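Local structure of decaprenyl diphosphate synthase (Rhodobacter capsulatus, 3MZV) at residues D12-A17 / H315-M320; G72-H77 / T133-M138; L90-V95 / S116-G121; A186-G191 / F206-A211; T246-K251 / G289-T294. The protein probably extends farnesyl diphosphate with successive isopentenyl diphosphate units, in a magnesium-dependent reaction, to supply the long prenyl chain of isoprenoid quinones. One frame throughout, in Å; residues are numbered along the deposited sequence.

From the N terminus, helix 11-17 takes part in contact 1, which joins it to the start of the last helix, 316-328, and so closes a loop that holds every other contact. Contact 2 comes next, linking the start of helix 74-96 to the turn after helix 114-133; within its loop, contact 3 pairs those same two helices near their other ends, and the centres of contacts 2 and 3 lie about 26 Å apart. Contacts 4 and 5 follow in series: the first binds the successive helices 169-194 and 199-224, the second helices 247-254 and 290-308. No loop crosses another, and contacts 2 and 3 both reach the second subunit.

Contact 1: D12-A17 / H315-M320; sequences DRLAQA and HPLRQM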
# COMPACT_ATOMS: atom_id res chain seq x y z
N ASP B 12 14.75 27.05 0.12
CA ASP B 12 14.69 27.72 -1.19
C ASP B 12 16.02 27.78 -2.00
O ASP B 12 15.98 27.68 -3.23
CB ASP B 12 14.10 29.13 -1.02
CG ASP B 12 12.75 29.10 -0.30
OD1 ASP B 12 11.84 28.36 -0.77
OD2 ASP B 12 12.61 29.76 0.76
N ARG B 13 17.17 27.93 -1.33
CA ARG B 13 18.50 27.87 -2.00
C ARG B 13 18.76 26.47 -2.58
O ARG B 13 19.21 26.30 -3.72
CB ARG B 13 19.64 28.20 -1.03
CG ARG B 13 20.46 29.44 -1.36
CD ARG B 13 21.93 29.13 -1.73
NE ARG B 13 22.80 28.95 -0.55
CZ ARG B 13 24.04 28.45 -0.57
NH1 ARG B 13 24.60 28.06 -1.71
NH2 ARG B 13 24.72 28.33 0.57
N LEU B 14 18.47 25.48 -1.75
CA LEU B 14 18.60 24.12 -2.14
C LEU B 14 17.62 23.90 -3.27
O LEU B 14 17.96 23.29 -4.26
CB LEU B 14 18.29 23.22 -0.93
CG LEU B 14 18.46 21.71 -1.01
CD1 LEU B 14 19.77 21.25 -1.62
CD2 LEU B 14 18.29 21.17 0.42
N ALA B 15 16.40 24.42 -3.11
CA ALA B 15 15.35 24.25 -4.16
C ALA B 15 15.76 24.86 -5.47
O ALA B 15 15.53 24.26 -6.52
CB ALA B 15 14.01 24.86 -3.71
N GLN B 16 16.42 26.00 -5.44
CA GLN B 16 16.84 26.67 -6.67
C GLN B 16 18.02 25.93 -7.34
O GLN B 16 18.10 25.89 -8.57
CB GLN B 16 17.13 28.18 -6.41
CG GLN B 16 15.82 29.00 -6.13
CD GLN B 16 16.01 30.30 -5.29
OE1 GLN B 16 17.10 30.88 -5.22
NE2 GLN B 16 14.91 30.79 -4.68
N ALA B 17 18.91 25.33 -6.54
CA ALA B 17 20.03 24.55 -7.05
C ALA B 17 19.53 23.26 -7.67
O ALA B 17 20.12 22.74 -8.60
CB ALA B 17 21.03 24.24 -5.94
N HIS B 315 31.29 19.85 -1.60
CA HIS B 315 30.52 20.27 -2.76
C HIS B 315 29.54 21.34 -2.21
O HIS B 315 29.18 21.32 -1.03
CB HIS B 315 29.77 19.03 -3.29
CG HIS B 315 29.00 19.24 -4.56
ND1 HIS B 315 27.77 19.85 -4.59
CD2 HIS B 315 29.29 18.90 -5.84
CE1 HIS B 315 27.34 19.91 -5.84
NE2 HIS B 315 28.24 19.34 -6.61
N PRO B 316 29.10 22.28 -3.06
CA PRO B 316 28.13 23.25 -2.55
C PRO B 316 26.90 22.59 -1.90
O PRO B 316 26.28 23.16 -1.02
CB PRO B 316 27.74 24.05 -3.79
CG PRO B 316 28.85 23.80 -4.81
CD PRO B 316 29.43 22.47 -4.48
N LEU B 317 26.52 21.40 -2.38
CA LEU B 317 25.37 20.71 -1.83
C LEU B 317 25.63 20.21 -0.43
O LEU B 317 24.70 20.15 0.36
CB LEU B 317 24.94 19.55 -2.72
CG LEU B 317 24.25 19.92 -4.05
CD1 LEU B 317 24.13 18.67 -4.90
CD2 LEU B 317 22.87 20.59 -3.82
N ARG B 318 26.87 19.87 -0.10
CA ARG B 318 27.17 19.50 1.27
C ARG B 318 26.86 20.67 2.22
O ARG B 318 26.20 20.47 3.23
CB ARG B 318 28.61 19.04 1.46
CG ARG B 318 28.80 18.28 2.74
CD ARG B 318 30.21 17.90 2.97
NE ARG B 318 30.96 19.04 3.47
CZ ARG B 318 32.27 19.05 3.72
NH1 ARG B 318 33.03 17.98 3.51
NH2 ARG B 318 32.84 20.16 4.20
N GLN B 319 27.30 21.87 1.87
CA GLN B 319 27.03 23.02 2.72
C GLN B 319 25.52 23.30 2.79
O GLN B 319 25.02 23.63 3.83
CB GLN B 319 27.83 24.25 2.26
CG GLN B 319 27.89 25.37 3.28
CD GLN B 319 26.75 26.37 3.13
OE1 GLN B 319 26.20 26.52 2.04
NE2 GLN B 319 26.40 27.06 4.21
N MET B 320 24.80 23.14 1.69
CA MET B 320 23.37 23.37 1.71
C MET B 320 22.65 22.36 2.63
O MET B 320 21.70 22.72 3.32
CB MET B 320 22.77 23.37 0.30
CG MET B 320 23.00 24.69 -0.49
SD MET B 320 22.33 24.65 -2.22
CE MET B 320 23.87 24.28 -3.04
O HOH W 1 26.55 25.91 -0.82
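Met-320 lies against Arg-13, Leu-14 and Ala-17 where two antiparallel helices, the first and last of this mainly helical isoprenoid synthase fold, pack at 151° with segment axes 10.5 Å apart. Met-320 CG sits over the centre of one face of the Arg-13 guanidinium, 3.9 Å from Arg-13 CZ, the two side chains crossing at about a right angle. The sulfur reaches furthest, Met-320 SD lying 3.8 Å from Leu-14 CA and 4.0 Å from Ala-17 CB; the bend at chi3 (-99°) then turns Met-320 CE back from the first helix, still 4.1 Å from Ala-17 CB. Deeper in, Leu-14 CD1 touches Leu-317 CD2 at 3.9 Å, again crosswise, and helix 56-67 adds Ala-63 beside Leu-14.

At the solvent side the same guanidinium is approached edge-on. Gln-319 OE1 lies near its plane, 2.8 Å from Arg-13 NH2, but that bond is weak and, like the one water 1 offers the same oxygen, doubtful, because the glutamine was deposited in two conformers. The firm bridge runs from Arg-13 NH1 through water 1 to Pro-316 O, the water accepting from the arginine and donating to the backbone of the last helix. That helix starts with a side-chain cap: Leu-317 N donates to His-315 ND1 at 3.0 Å, only 10° out of the imidazole plane.

Contact 2: G72-H77 / T133-M138; sequences GPFHVH and TDTGNM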
# COMPACT_ATOMS: atom_id res chain seq x y z
N GLY B 72 22.82 11.66 -13.67
CA GLY B 72 21.46 11.27 -14.05
C GLY B 72 21.52 9.99 -14.87
O GLY B 72 22.63 9.50 -15.15
N PRO B 73 20.36 9.48 -15.28
CA PRO B 73 19.05 10.11 -15.09
C PRO B 73 18.24 9.60 -13.90
O PRO B 73 17.15 10.08 -13.65
CB PRO B 73 18.33 9.70 -16.34
CG PRO B 73 18.88 8.31 -16.59
CD PRO B 73 20.25 8.27 -16.11
N PHE B 74 18.70 8.54 -13.24
CA PHE B 74 17.80 7.77 -12.38
C PHE B 74 17.62 8.30 -10.97
O PHE B 74 16.87 7.73 -10.19
CB PHE B 74 18.26 6.32 -12.34
CG PHE B 74 18.06 5.60 -13.67
CD1 PHE B 74 16.86 5.62 -14.31
CD2 PHE B 74 19.12 4.95 -14.28
CE1 PHE B 74 16.69 4.96 -15.53
CE2 PHE B 74 18.94 4.28 -15.51
CZ PHE B 74 17.73 4.31 -16.11
N HIS B 75 18.32 9.37 -10.61
CA HIS B 75 18.07 10.03 -9.33
C HIS B 75 16.66 10.71 -9.37
O HIS B 75 16.01 10.86 -8.35
CB HIS B 75 19.18 11.02 -8.97
CG HIS B 75 19.30 12.14 -9.92
ND1 HIS B 75 19.34 11.95 -11.29
CD2 HIS B 75 19.42 13.47 -9.72
CE1 HIS B 75 19.44 13.13 -11.89
NE2 HIS B 75 19.50 14.07 -10.96
N VAL B 76 16.24 11.12 -10.55
CA VAL B 76 14.87 11.64 -10.75
C VAL B 76 13.78 10.60 -10.44
O VAL B 76 12.87 10.82 -9.60
CB VAL B 76 14.72 12.26 -12.15
CG1 VAL B 76 13.27 12.74 -12.33
CG2 VAL B 76 15.70 13.48 -12.29
N HIS B 77 13.95 9.42 -11.00
CA HIS B 77 13.06 8.29 -10.74
C HIS B 77 13.01 7.99 -9.24
O HIS B 77 11.93 7.79 -8.67
CB HIS B 77 13.49 7.03 -11.48
CG HIS B 77 13.57 7.18 -12.96
ND1 HIS B 77 14.41 8.08 -13.58
CD2 HIS B 77 12.93 6.51 -13.96
CE1 HIS B 77 14.27 7.99 -14.89
NE2 HIS B 77 13.36 7.06 -15.15
N THR B 133 11.69 -0.02 -11.39
CA THR B 133 12.22 -1.08 -12.23
C THR B 133 12.92 -0.53 -13.49
O THR B 133 13.83 -1.16 -14.03
CB THR B 133 11.16 -2.13 -12.62
OG1 THR B 133 10.20 -1.58 -13.55
CG2 THR B 133 10.48 -2.66 -11.37
N ASP B 134 12.53 0.66 -13.93
CA ASP B 134 13.22 1.33 -15.03
C ASP B 134 14.71 1.58 -14.67
O ASP B 134 15.54 1.69 -15.55
CB ASP B 134 12.58 2.68 -15.35
CG ASP B 134 11.22 2.57 -15.98
OD1 ASP B 134 10.77 1.45 -16.21
OD2 ASP B 134 10.59 3.63 -16.20
N THR B 135 15.05 1.68 -13.39
CA THR B 135 16.42 1.98 -13.04
C THR B 135 17.33 0.75 -13.19
O THR B 135 18.54 0.91 -13.16
CB THR B 135 16.60 2.50 -11.58
OG1 THR B 135 16.32 1.44 -10.67
CG2 THR B 135 15.72 3.67 -11.26
N GLY B 136 16.76 -0.45 -13.24
CA GLY B 136 17.54 -1.69 -13.19
C GLY B 136 18.32 -1.97 -11.91
O GLY B 136 19.10 -2.92 -11.83
N ASN B 137 18.14 -1.15 -10.87
CA ASN B 137 18.94 -1.29 -9.66
C ASN B 137 18.09 -1.98 -8.58
O ASN B 137 17.18 -1.37 -7.99
CB ASN B 137 19.46 0.09 -9.21
CG ASN B 137 20.47 0.01 -8.13
OD1 ASN B 137 20.21 -0.46 -7.04
ND2 ASN B 137 21.66 0.50 -8.42
N MET B 138 18.38 -3.26 -8.31
CA MET B 138 17.66 -4.00 -7.30
C MET B 138 17.97 -3.50 -5.89
O MET B 138 17.10 -3.47 -5.05
CB MET B 138 17.92 -5.54 -7.42
CG MET B 138 19.24 -6.15 -6.98
SD MET B 138 19.42 -8.00 -7.44
CE MET B 138 19.06 -8.83 -5.86
O HOH W 2 12.17 5.57 -17.23
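Phe-74 and Thr-135 mark the closest approach of the two backbones, their CA atoms 6.0 Å apart, where the loop joining helices 114-133 and 138-161 packs on the start of helix 74-96 at the surface of the helical bundle. A cis peptide between Gly-72 and Pro-73 leads the chain into the helix; in the loop, a type I beta turn from Thr-133 to Gly-136 is closed by Gly-136 N donating to Thr-133 O. An ST turn overlaps it, with Asn-137 N bonded to Thr-135 OG1, while that hydroxyl also bonds Met-132 O.

With OG1 so engaged (chi1 68°), Thr-135 presents its carbon side to the ring. Its CA stands 3.8 Å from the Phe-74 ring centroid and 8° off the normal, a CH-pi contact; Pro-73 CG covers the opposite face. The carbonyl O of Asp-134 approaches the ring obliquely, 3.5 Å from Phe-74 CZ. Thr-135 CG2 reaches both Phe-74 CD1, at 3.8 Å, and His-77 CB, at 4.0 Å. Phe-74 CD1 also covers one face of the imidazole. Replacing Phe-74 by an alanine is likely to take away the surface on which Thr-135 rests and leave one face of His-77 without its cover.

Water 2 lies in the plane of the imidazole, 2.8 Å from His-77 NE2, and donates to Asp-134 OD2 at 2.7 Å. The same carboxylate oxygen makes a salt bridge with Arg-32. Direct contact is thus mostly carbon packing on and around the ring, with one backbone carbonyl beside it, whereas the polar link between side chains runs through a water.

Contact 3: L90-V95 / S116-G121; sequences LLHDDV and SSVLVG
The His-92 imidazole meets helix 114-133 with its edge, where the carbonyl oxygens of Val-118 and Ser-117 both lie in the ring plane. NE2 donates to Val-118 O at 2.8 Å with an angle of 159° at the hydrogen, and lands on a lone pair in the carbonyl plane; CD2 lies 3.6 Å from Ser-117 O. The torsion that sets CG anti to the carbonyl carbon (chi1 -73°) carries the ring across the gap. Another approach to the ring is oblique, Gly-121 CA at 3.7 Å from NE2: a beta carbon there would clash with that nitrogen, so glycine suits the position. At the other ring nitrogen, ND1 bonds Asp-122 of the second subunit, and the ring meets His-92 of the second subunit at about 80° between planes.

Aliphatic groups fill in around this bond. Leu-91 CD1 touches Val-120 CG1 at 3.7 Å, and Leu-91 CD2 turns to Ser-117 CB. One turn on, Val-95 CG2 packs both on Ser-117 CB at 3.6 Å and on Val-118 CG2, the two valines crossing at about a right angle.

Such close antiparallel packing, with axes 8.4 Å apart, belongs to the helical bundle of trans-prenyl synthases, and here it runs into the dimer interface. Helix 74-96 also carries Asp-93 and Asp-94, the opening pair of the DDxxD motif, which in relatives binds substrate diphosphate through magnesium.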
# COMPACT_ATOMS: atom_id res chain seq x y z
N LEU B 90 0.71 9.45 3.57
CA LEU B 90 -0.19 10.50 4.08
C LEU B 90 -1.63 10.15 3.83
O LEU B 90 -2.45 10.32 4.71
CB LEU B 90 0.11 11.85 3.40
CG LEU B 90 1.46 12.44 3.75
CD1 LEU B 90 1.63 13.75 2.97
CD2 LEU B 90 1.66 12.68 5.26
N LEU B 91 -1.96 9.67 2.63
CA LEU B 91 -3.33 9.30 2.32
C LEU B 91 -3.84 8.25 3.30
O LEU B 91 -5.00 8.32 3.74
CB LEU B 91 -3.48 8.78 0.90
CG LEU B 91 -3.52 9.80 -0.23
CD1 LEU B 91 -3.17 9.18 -1.54
CD2 LEU B 91 -4.93 10.50 -0.27
N HIS B 92 -2.98 7.25 3.58
CA HIS B 92 -3.32 6.15 4.52
C HIS B 92 -3.35 6.59 6.01
O HIS B 92 -4.22 6.14 6.75
CB HIS B 92 -2.36 4.95 4.29
CG HIS B 92 -2.64 4.19 3.02
ND1 HIS B 92 -2.12 2.94 2.76
CD2 HIS B 92 -3.42 4.50 1.97
CE1 HIS B 92 -2.58 2.51 1.60
NE2 HIS B 92 -3.37 3.44 1.09
N ASP B 93 -2.48 7.49 6.42
CA ASP B 93 -2.47 8.02 7.80
C ASP B 93 -3.79 8.75 8.09
O ASP B 93 -4.24 8.74 9.23
CB ASP B 93 -1.23 8.96 8.04
CG ASP B 93 -0.82 9.11 9.56
OD1 ASP B 93 -1.10 8.27 10.46
OD2 ASP B 93 -0.17 10.14 9.86
N ASP B 94 -4.43 9.33 7.07
CA ASP B 94 -5.68 10.08 7.22
C ASP B 94 -6.92 9.20 7.26
O ASP B 94 -7.93 9.58 7.85
CB ASP B 94 -5.87 11.08 6.06
CG ASP B 94 -4.96 12.32 6.17
OD1 ASP B 94 -4.38 12.58 7.24
OD2 ASP B 94 -4.86 13.06 5.17
N VAL B 95 -6.89 8.05 6.59
CA VAL B 95 -7.93 7.05 6.80
C VAL B 95 -7.81 6.53 8.23
O VAL B 95 -8.80 6.54 8.98
CB VAL B 95 -7.84 5.91 5.76
CG1 VAL B 95 -8.82 4.79 6.10
CG2 VAL B 95 -8.14 6.47 4.37
N SER B 116 -11.48 5.43 -1.09
CA SER B 116 -10.77 6.17 -2.15
C SER B 116 -9.37 6.53 -1.76
O SER B 116 -8.44 6.29 -2.52
CB SER B 116 -11.52 7.43 -2.59
OG SER B 116 -12.67 7.10 -3.35
N SER B 117 -9.19 7.11 -0.59
CA SER B 117 -7.88 7.41 -0.13
C SER B 117 -7.00 6.15 0.04
O SER B 117 -5.78 6.20 -0.20
CB SER B 117 -7.96 8.19 1.16
OG SER B 117 -8.73 9.37 0.94
N VAL B 118 -7.60 5.03 0.46
CA VAL B 118 -6.85 3.78 0.57
C VAL B 118 -6.41 3.35 -0.80
O VAL B 118 -5.26 3.03 -1.00
CB VAL B 118 -7.64 2.66 1.26
CG1 VAL B 118 -6.81 1.37 1.24
CG2 VAL B 118 -7.98 3.04 2.70
N LEU B 119 -7.33 3.32 -1.74
CA LEU B 119 -7.07 2.77 -3.04
C LEU B 119 -6.16 3.68 -3.87
O LEU B 119 -5.32 3.21 -4.66
CB LEU B 119 -8.36 2.49 -3.75
CG LEU B 119 -9.20 1.38 -3.10
CD1 LEU B 119 -10.56 1.37 -3.70
CD2 LEU B 119 -8.51 0.04 -3.25
N VAL B 120 -6.28 4.98 -3.66
CA VAL B 120 -5.38 5.90 -4.37
C VAL B 120 -3.97 5.77 -3.84
O VAL B 120 -3.05 5.66 -4.62
CB VAL B 120 -5.87 7.36 -4.31
CG1 VAL B 120 -4.77 8.31 -4.79
CG2 VAL B 120 -7.11 7.49 -5.20
N GLY B 121 -3.80 5.68 -2.53
CA GLY B 121 -2.49 5.44 -1.95
C GLY B 121 -1.92 4.12 -2.49
O GLY B 121 -0.72 4.02 -2.79

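Contact 4: A186-G191 / F206-A211; sequences AATEVG and FDYGDA
Thr-188 faces Gly-209 across the gap between two closely packed helices, its OG1 3.8 Å from Gly-209 CA. The missing side chain matters, for a beta carbon on that glycine would clash with the hydroxyl. The methyl branch of Thr-188 goes another way: CG2 comes to the edge of the Tyr-208 ring, near its plane, 4.3 Å from CD2. Nearby, Glu-189 and Phe-206 lie side by side and point the same way, with OE1 at 3.6 Å from Phe-206 CD2 and the carboxylate and ring planes 59° apart. Both chains leave the backbone in the same sense, CG anti to N (chi1 -174° in Glu-189), which brings them alongside one another where their CA atoms are 4.8 Å apart.

The two segments belong to consecutive helices, 169-194 and 199-224, which form an antiparallel hairpin within the helical bundle of the isoprenoid synthase fold. Their axes approach to 7.6 Å at 163°, a spacing in keeping with glycine at the crossing.

Behind these first contacts stand the groups that fix them. The Thr-188 hydroxyl bonds Leu-205 O on the facing side and Ser-185 O of its own helix, so its single hydrogen is probably shared or alternates between them; OG1 sits between the backbone N and carbonyl carbon. Tyr-208 OH is held by Leu-321 O of the last helix, 316-328, while Leu-60 of helix 56-67 packs on both Thr-188 and Tyr-208. Ile-143 of helix 138-161 packs on the Glu-189 side chain, and at the Phe-206 ring its own neighbour Asp-207 places OD1 in plane at the edge.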
# COMPACT_ATOMS: atom_id res chain seq x y z
N ALA B 186 16.39 6.52 3.82
CA ALA B 186 16.28 5.83 2.52
C ALA B 186 16.52 6.80 1.37
O ALA B 186 17.25 6.48 0.39
CB ALA B 186 14.85 5.12 2.35
N ALA B 187 15.91 7.99 1.45
CA ALA B 187 16.01 8.99 0.38
C ALA B 187 17.46 9.36 0.09
O ALA B 187 17.86 9.41 -1.08
CB ALA B 187 15.19 10.29 0.69
N THR B 188 18.24 9.64 1.14
CA THR B 188 19.60 10.07 0.96
C THR B 188 20.46 8.88 0.56
O THR B 188 21.26 9.02 -0.36
CB THR B 188 20.18 10.74 2.24
OG1 THR B 188 19.97 9.90 3.36
CG2 THR B 188 19.48 12.07 2.47
N GLU B 189 20.27 7.75 1.22
CA GLU B 189 21.03 6.55 0.93
C GLU B 189 20.93 6.14 -0.56
O GLU B 189 21.92 5.80 -1.17
CB GLU B 189 20.51 5.41 1.78
CG GLU B 189 21.31 4.10 1.68
CD GLU B 189 20.84 2.95 2.59
OE1 GLU B 189 19.64 2.83 2.90
OE2 GLU B 189 21.71 2.14 3.00
N VAL B 190 19.72 6.15 -1.12
CA VAL B 190 19.53 5.68 -2.50
C VAL B 190 20.14 6.65 -3.47
O VAL B 190 20.57 6.25 -4.53
CB VAL B 190 18.08 5.37 -2.88
CG1 VAL B 190 17.58 4.24 -2.02
CG2 VAL B 190 17.20 6.60 -2.83
N GLY B 191 20.21 7.93 -3.11
CA GLY B 191 20.89 8.90 -3.96
C GLY B 191 22.41 8.63 -4.01
O GLY B 191 23.04 8.76 -5.06
N PHE B 206 23.16 8.00 4.73
CA PHE B 206 22.11 7.34 5.51
C PHE B 206 22.00 8.00 6.91
O PHE B 206 20.90 8.32 7.34
CB PHE B 206 22.37 5.82 5.65
CG PHE B 206 21.37 5.10 6.53
CD1 PHE B 206 21.57 5.00 7.91
CD2 PHE B 206 20.23 4.52 5.98
CE1 PHE B 206 20.65 4.35 8.74
CE2 PHE B 206 19.29 3.83 6.79
CZ PHE B 206 19.50 3.74 8.17
N ASP B 207 23.15 8.18 7.57
CA ASP B 207 23.20 8.64 8.95
C ASP B 207 22.72 10.08 8.99
O ASP B 207 21.96 10.44 9.90
CB ASP B 207 24.63 8.57 9.53
CG ASP B 207 25.13 7.15 9.76
OD1 ASP B 207 24.37 6.17 9.72
OD2 ASP B 207 26.34 7.01 9.96
N TYR B 208 23.10 10.88 7.98
CA TYR B 208 22.58 12.25 7.83
C TYR B 208 21.08 12.27 7.77
O TYR B 208 20.42 13.00 8.51
CB TYR B 208 23.17 12.98 6.62
CG TYR B 208 22.50 14.31 6.35
CD1 TYR B 208 22.83 15.46 7.10
CD2 TYR B 208 21.51 14.43 5.39
CE1 TYR B 208 22.21 16.72 6.85
CE2 TYR B 208 20.88 15.67 5.15
CZ TYR B 208 21.23 16.79 5.87
OH TYR B 208 20.58 17.96 5.58
N GLY B 209 20.52 11.45 6.88
CA GLY B 209 19.11 11.45 6.70
C GLY B 209 18.36 10.95 7.92
O GLY B 209 17.35 11.52 8.28
N ASP B 210 18.86 9.89 8.54
CA ASP B 210 18.26 9.33 9.76
C ASP B 210 18.19 10.38 10.86
O ASP B 210 17.15 10.62 11.43
CB ASP B 210 19.10 8.12 10.23
CG ASP B 210 18.65 7.54 11.55
OD1 ASP B 210 17.53 6.97 11.65
OD2 ASP B 210 19.44 7.62 12.51
N ALA B 211 19.31 11.03 11.14
CA ALA B 211 19.36 12.09 12.16
C ALA B 211 18.44 13.29 11.83
O ALA B 211 17.76 13.85 12.69
CB ALA B 211 20.83 12.56 12.37

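Contact 5: T246-K251 / G289-T294; sequences TMPVIK and GTLEAT
This is a buried helix-start to helix-start contact, in which Pro-248 and Thr-290 bring the first turns of helices 247-254 and 290-308 together. The axes pass 8.6 Å apart at 130°, and Met-285 of helix 277-287 packs on both residues. The second helix begins abruptly: Gly-289 ends the preceding one in a Schellman motif.

One bond joins the segments. Thr-290 OG1 donates to Pro-248 O at 3.0 Å, in the carbonyl plane and on a lone pair, because a chi1 of 80° directs the hydroxyl across the gap; the same rotation lays CG2 against Lys-251 CB, at 3.6 Å. A valine in place of Thr-290 would probably leave Pro-248 O without its hydroxyl partner and the two helix starts without the bond that joins them.

Around the bond the fit is mostly by carbon. Pro-248 CB meets Leu-291 CD2 at 3.8 Å, while Lys-251 runs its aliphatic part over Ala-293, Lys-251 CD 3.6 Å from Ala-293 CB, before its amine pairs with Glu-169 of helix 169-194. Met-247 and Thr-294 slide past one another in opposite directions, Met-247 CG 3.7 Å from Thr-294 OG1.

Thr-294 spends its hydroxyl within its own helix, OG1 donating to Thr-290 O at 2.7 Å, and that oxygen also takes Thr-294 N. The two threonines therefore do different work: one hydroxyl fastens helix to helix, while the other is satisfied at home and can lie against proline and methionine carbons.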
# COMPACT_ATOMS: atom_id res chain seq x y z
N THR B 246 4.53 10.96 23.20
CA THR B 246 5.69 11.62 22.59
C THR B 246 6.64 12.10 23.67
O THR B 246 6.24 12.21 24.83
CB THR B 246 5.22 12.79 21.67
OG1 THR B 246 4.54 13.79 22.42
CG2 THR B 246 4.30 12.27 20.52
N MET B 247 7.86 12.44 23.27
CA MET B 247 8.92 12.79 24.22
C MET B 247 8.48 13.72 25.39
O MET B 247 8.80 13.40 26.53
CB MET B 247 10.15 13.35 23.49
CG MET B 247 11.36 13.41 24.31
SD MET B 247 12.92 13.91 23.38
CE MET B 247 13.56 12.23 23.06
N PRO B 248 7.79 14.85 25.12
CA PRO B 248 7.53 15.78 26.23
C PRO B 248 6.58 15.15 27.26
O PRO B 248 6.64 15.45 28.44
CB PRO B 248 6.85 16.96 25.55
CG PRO B 248 6.89 16.68 24.11
CD PRO B 248 7.41 15.41 23.81
N VAL B 249 5.70 14.26 26.80
CA VAL B 249 4.84 13.52 27.73
C VAL B 249 5.60 12.46 28.44
O VAL B 249 5.51 12.36 29.65
CB VAL B 249 3.63 12.89 27.03
CG1 VAL B 249 2.73 12.10 28.05
CG2 VAL B 249 2.83 13.95 26.28
N ILE B 250 6.33 11.61 27.70
CA ILE B 250 7.09 10.51 28.32
C ILE B 250 8.01 11.03 29.45
O ILE B 250 8.10 10.46 30.53
CB ILE B 250 7.95 9.80 27.25
CG1 ILE B 250 7.05 9.08 26.26
CG2 ILE B 250 8.96 8.86 27.90
CD1 ILE B 250 7.81 8.72 24.92
N LYS B 251 8.73 12.11 29.16
CA LYS B 251 9.66 12.68 30.14
C LYS B 251 8.91 13.20 31.38
O LYS B 251 9.39 13.06 32.47
CB LYS B 251 10.47 13.81 29.53
CG LYS B 251 11.58 13.33 28.60
CD LYS B 251 12.41 14.50 28.09
CE LYS B 251 13.54 14.08 27.13
NZ LYS B 251 14.57 13.27 27.83
N GLY B 289 10.82 20.57 33.10
CA GLY B 289 11.78 20.92 32.12
C GLY B 289 11.72 20.07 30.84
O GLY B 289 12.67 20.02 30.10
N THR B 290 10.58 19.43 30.59
CA THR B 290 10.53 18.45 29.50
C THR B 290 10.38 19.03 28.08
O THR B 290 10.70 18.35 27.10
CB THR B 290 9.46 17.38 29.72
OG1 THR B 290 8.17 17.86 29.38
CG2 THR B 290 9.46 16.87 31.14
N LEU B 291 9.88 20.24 27.97
CA LEU B 291 9.81 20.92 26.66
C LEU B 291 11.21 21.39 26.25
O LEU B 291 11.66 21.15 25.14
CB LEU B 291 8.77 22.03 26.71
CG LEU B 291 7.34 21.45 26.83
CD1 LEU B 291 6.36 22.58 27.15
CD2 LEU B 291 6.94 20.72 25.52
N GLU B 292 11.96 21.98 27.20
CA GLU B 292 13.36 22.31 26.95
C GLU B 292 14.16 21.05 26.67
O GLU B 292 14.99 21.01 25.79
CB GLU B 292 13.95 23.11 28.12
CG GLU B 292 15.44 23.51 27.93
CD GLU B 292 15.70 24.36 26.68
OE1 GLU B 292 14.79 24.99 26.12
OE2 GLU B 292 16.83 24.42 26.24
N ALA B 293 13.88 19.98 27.42
CA ALA B 293 14.59 18.74 27.22
C ALA B 293 14.33 18.19 25.81
O ALA B 293 15.23 17.68 25.16
CB ALA B 293 14.15 17.67 28.32
N THR B 294 13.08 18.33 25.32
CA THR B 294 12.76 17.85 23.97
C THR B 294 13.45 18.74 22.94
O THR B 294 13.93 18.24 21.95
CB THR B 294 11.23 17.83 23.79
OG1 THR B 294 10.66 17.00 24.80
CG2 THR B 294 10.82 17.37 22.38